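Local coordinates for succinoglycan biosynthesis protein (Bacillus cereus ATCC 14579, PDB 2QGM) that is of unestablished function but belongs to the erythromycin esterase family and is named for a role in succinoglycan biosynthesis, at residues 320-324 with 325-329. Residues are numbered along the deposited sequence; the frame is centred on the assembly and turned at random.
Sequences YPYVA and GQFLK
Ala324 O takes two backbone N-H groups at the start of helix 324-332: Leu328 N at 3.0 Å, with a fairly straight N-H...O angle of 151°, and more weakly Phe327 N, also at 3.0 Å but bent. One residue earlier, Val323 at the N-cap position offers its carbonyl to the first turn, where Gln326 N reaches Val323 O at 3.1 Å from well above the carbonyl plane. The same oxygen lies beside two side chains, with Gln326 CG 3.1 Å from Val323 O and Phe327 CD1 at 3.3 Å. Gln326 carries its CG between its backbone N and carbonyl carbon (chi1 74°), which turns the extended chain back across the N-cap toward the backbone of Tyr322 and Val323. CG of Gln326 also sits over the centre of one face of the Phe327 ring, 4.2 Å above it. At the far end of that ring, Phe327 CZ meets Tyr322 CB at 4.1 Å, a loose apolar touch between the incoming loop and the first helical turn. Val323 has no polar side-chain atom to cap the helix; the Glu283 carboxylate of helix 276-297 instead accepts Ala324 N-H at this N-terminus and touches Phe327, while Leu286 of that helix packs on Ala324. Val323 rests on Ile308 of helix 307-310, so the helix start has contacts with both helices; helix 324-332 leads in the chain to strand 336-344, an inner strand of the mixed sheet.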
ATOM      1  N   TYR A 320       6.144 -13.917  -2.493  1.00 26.37           N
ATOM      2  CA  TYR A 320       6.292 -13.085  -1.307  1.00 26.56           C
ATOM      3  C   TYR A 320       6.291 -13.902  -0.026  1.00 24.66           C
ATOM      4  O   TYR A 320       5.278 -13.975   0.669  1.00 23.72           O
ATOM      5  CB  TYR A 320       5.170 -12.050  -1.267  1.00 26.96           C
ATOM      6  CG  TYR A 320       5.331 -10.983  -2.313  1.00 29.22           C
ATOM      7  CD1 TYR A 320       6.266  -9.970  -2.152  1.00 30.45           C
ATOM      8  CD2 TYR A 320       4.575 -11.004  -3.481  1.00 30.76           C
ATOM      9  CE1 TYR A 320       6.451  -9.000  -3.126  1.00 33.78           C
ATOM     10  CE2 TYR A 320       4.751 -10.036  -4.470  1.00 33.32           C
ATOM     11  CZ  TYR A 320       5.692  -9.038  -4.282  1.00 33.47           C
ATOM     12  OH  TYR A 320       5.892  -8.084  -5.255  1.00 37.80           O
ATOM     13  N   PRO A 321       7.432 -14.536   0.301  1.00 24.08           N
ATOM     14  CA  PRO A 321       7.574 -15.355   1.511  1.00 22.99           C
ATOM     15  C   PRO A 321       7.566 -14.480   2.763  1.00 22.28           C
ATOM     16  O   PRO A 321       7.404 -14.966   3.882  1.00 22.49           O
ATOM     17  CB  PRO A 321       8.908 -16.061   1.292  1.00 22.74           C
ATOM     18  CG  PRO A 321       9.687 -15.047   0.518  1.00 23.89           C
ATOM     19  CD  PRO A 321       8.669 -14.577  -0.497  1.00 23.21           C
ATOM     20  N   TYR A 322       7.762 -13.181   2.563  1.00 22.23           N
ATOM     21  CA  TYR A 322       7.723 -12.208   3.651  1.00 21.88           C
ATOM     22  C   TYR A 322       6.936 -11.025   3.117  1.00 20.76           C
ATOM     23  O   TYR A 322       7.010 -10.719   1.928  1.00 19.35           O
ATOM     24  CB  TYR A 322       9.130 -11.738   4.055  1.00 22.61           C
ATOM     25  CG  TYR A 322      10.025 -12.862   4.517  1.00 25.34           C
ATOM     26  CD1 TYR A 322      10.849 -13.532   3.620  1.00 24.27           C
ATOM     27  CD2 TYR A 322       9.996 -13.303   5.841  1.00 26.98           C
ATOM     28  CE1 TYR A 322      11.624 -14.619   4.025  1.00 29.28           C
ATOM     29  CE2 TYR A 322      10.767 -14.393   6.259  1.00 29.79           C
ATOM     30  CZ  TYR A 322      11.575 -15.047   5.343  1.00 30.07           C
ATOM     31  OH  TYR A 322      12.309 -16.147   5.730  1.00 33.74           O
ATOM     32  N   VAL A 323       6.156 -10.381   3.978  1.00 19.40           N
ATOM     33  CA  VAL A 323       5.389  -9.217   3.556  1.00 18.94           C
ATOM     34  C   VAL A 323       5.380  -8.158   4.651  1.00 18.46           C
ATOM     35  O   VAL A 323       5.464  -8.474   5.839  1.00 17.78           O
ATOM     36  CB  VAL A 323       3.926  -9.577   3.177  1.00 18.40           C
ATOM     37  CG1 VAL A 323       3.911 -10.542   2.004  1.00 19.62           C
ATOM     38  CG2 VAL A 323       3.205 -10.167   4.374  1.00 20.39           C
ATOM     39  N   ALA A 324       5.289  -6.900   4.229  1.00 20.12           N
ATOM     40  CA  ALA A 324       5.275  -5.761   5.139  1.00 17.00           C
ATOM     41  C   ALA A 324       4.246  -5.934   6.251  1.00 19.34           C
ATOM     42  O   ALA A 324       4.531  -5.681   7.422  1.00 18.46           O
ATOM     43  CB  ALA A 324       4.988  -4.480   4.354  1.00 18.53           C
ATOM     44  N   GLY A 325       3.050  -6.369   5.866  1.00 17.42           N
ATOM     45  CA  GLY A 325       1.971  -6.570   6.813  1.00 20.06           C
ATOM     46  C   GLY A 325       2.278  -7.429   8.025  1.00 21.66           C
ATOM     47  O   GLY A 325       1.786  -7.144   9.116  1.00 23.00           O
ATOM     48  N   GLN A 326       3.074  -8.480   7.864  1.00 23.44           N
ATOM     49  CA  GLN A 326       3.377  -9.320   9.018  1.00 24.95           C
ATOM     50  C   GLN A 326       4.354  -8.612   9.959  1.00 25.93           C
ATOM     51  O   GLN A 326       4.303  -8.812  11.171  1.00 27.11           O
ATOM     52  CB  GLN A 326       3.926 -10.678   8.571  1.00 27.87           C
ATOM     53  CG  GLN A 326       5.331 -10.677   8.051  1.00 29.87           C
ATOM     54  CD  GLN A 326       5.664 -11.971   7.335  1.00 31.93           C
ATOM     55  OE1 GLN A 326       5.213 -13.053   7.725  1.00 29.08           O
ATOM     56  NE2 GLN A 326       6.461 -11.864   6.281  1.00 30.38           N
ATOM     57  N   PHE A 327       5.233  -7.775   9.410  1.00 24.00           N
ATOM     58  CA  PHE A 327       6.175  -7.035  10.239  1.00 23.77           C
ATOM     59  C   PHE A 327       5.456  -5.946  11.021  1.00 23.70           C
ATOM     60  O   PHE A 327       5.847  -5.625  12.141  1.00 23.54           O
ATOM     61  CB  PHE A 327       7.272  -6.415   9.383  1.00 23.82           C
ATOM     62  CG  PHE A 327       8.130  -7.427   8.699  1.00 23.92           C
ATOM     63  CD1 PHE A 327       8.261  -7.420   7.318  1.00 22.14           C
ATOM     64  CD2 PHE A 327       8.784  -8.415   9.437  1.00 26.74           C
ATOM     65  CE1 PHE A 327       9.026  -8.381   6.671  1.00 26.06           C
ATOM     66  CE2 PHE A 327       9.555  -9.388   8.805  1.00 26.54           C
ATOM     67  CZ  PHE A 327       9.678  -9.372   7.416  1.00 26.50           C
ATOM     68  N   LEU A 328       4.421  -5.365  10.417  1.00 22.02           N
ATOM     69  CA  LEU A 328       3.645  -4.335  11.084  1.00 20.53           C
ATOM     70  C   LEU A 328       2.815  -4.978  12.193  1.00 21.29           C
ATOM     71  O   LEU A 328       2.671  -4.414  13.278  1.00 20.52           O
ATOM     72  CB  LEU A 328       2.717  -3.624  10.094  1.00 18.95           C
ATOM     73  CG  LEU A 328       3.399  -2.711   9.070  1.00 17.75           C
ATOM     74  CD1 LEU A 328       2.390  -2.295   8.001  1.00 19.84           C
ATOM     75  CD2 LEU A 328       3.973  -1.486   9.780  1.00 18.59           C
ATOM     76  N   LYS A 329       2.273  -6.162  11.928  1.00 22.14           N
ATOM     77  CA  LYS A 329       1.469  -6.846  12.942  1.00 23.05           C
ATOM     78  C   LYS A 329       2.346  -7.238  14.135  1.00 24.81           C
ATOM     79  O   LYS A 329       1.933  -7.097  15.285  1.00 23.51           O
ATOM     80  CB  LYS A 329       0.800  -8.091  12.352  1.00 26.14           C
ATOM     81  CG  LYS A 329      -0.117  -8.825  13.334  1.00 29.19           C
ATOM     82  CD  LYS A 329      -1.293  -7.951  13.771  1.00 30.71           C
ATOM     83  CE  LYS A 329      -2.248  -8.722  14.677  1.00 32.15           C
ATOM     84  NZ  LYS A 329      -3.325  -7.852  15.242  1.00 34.11           N
TER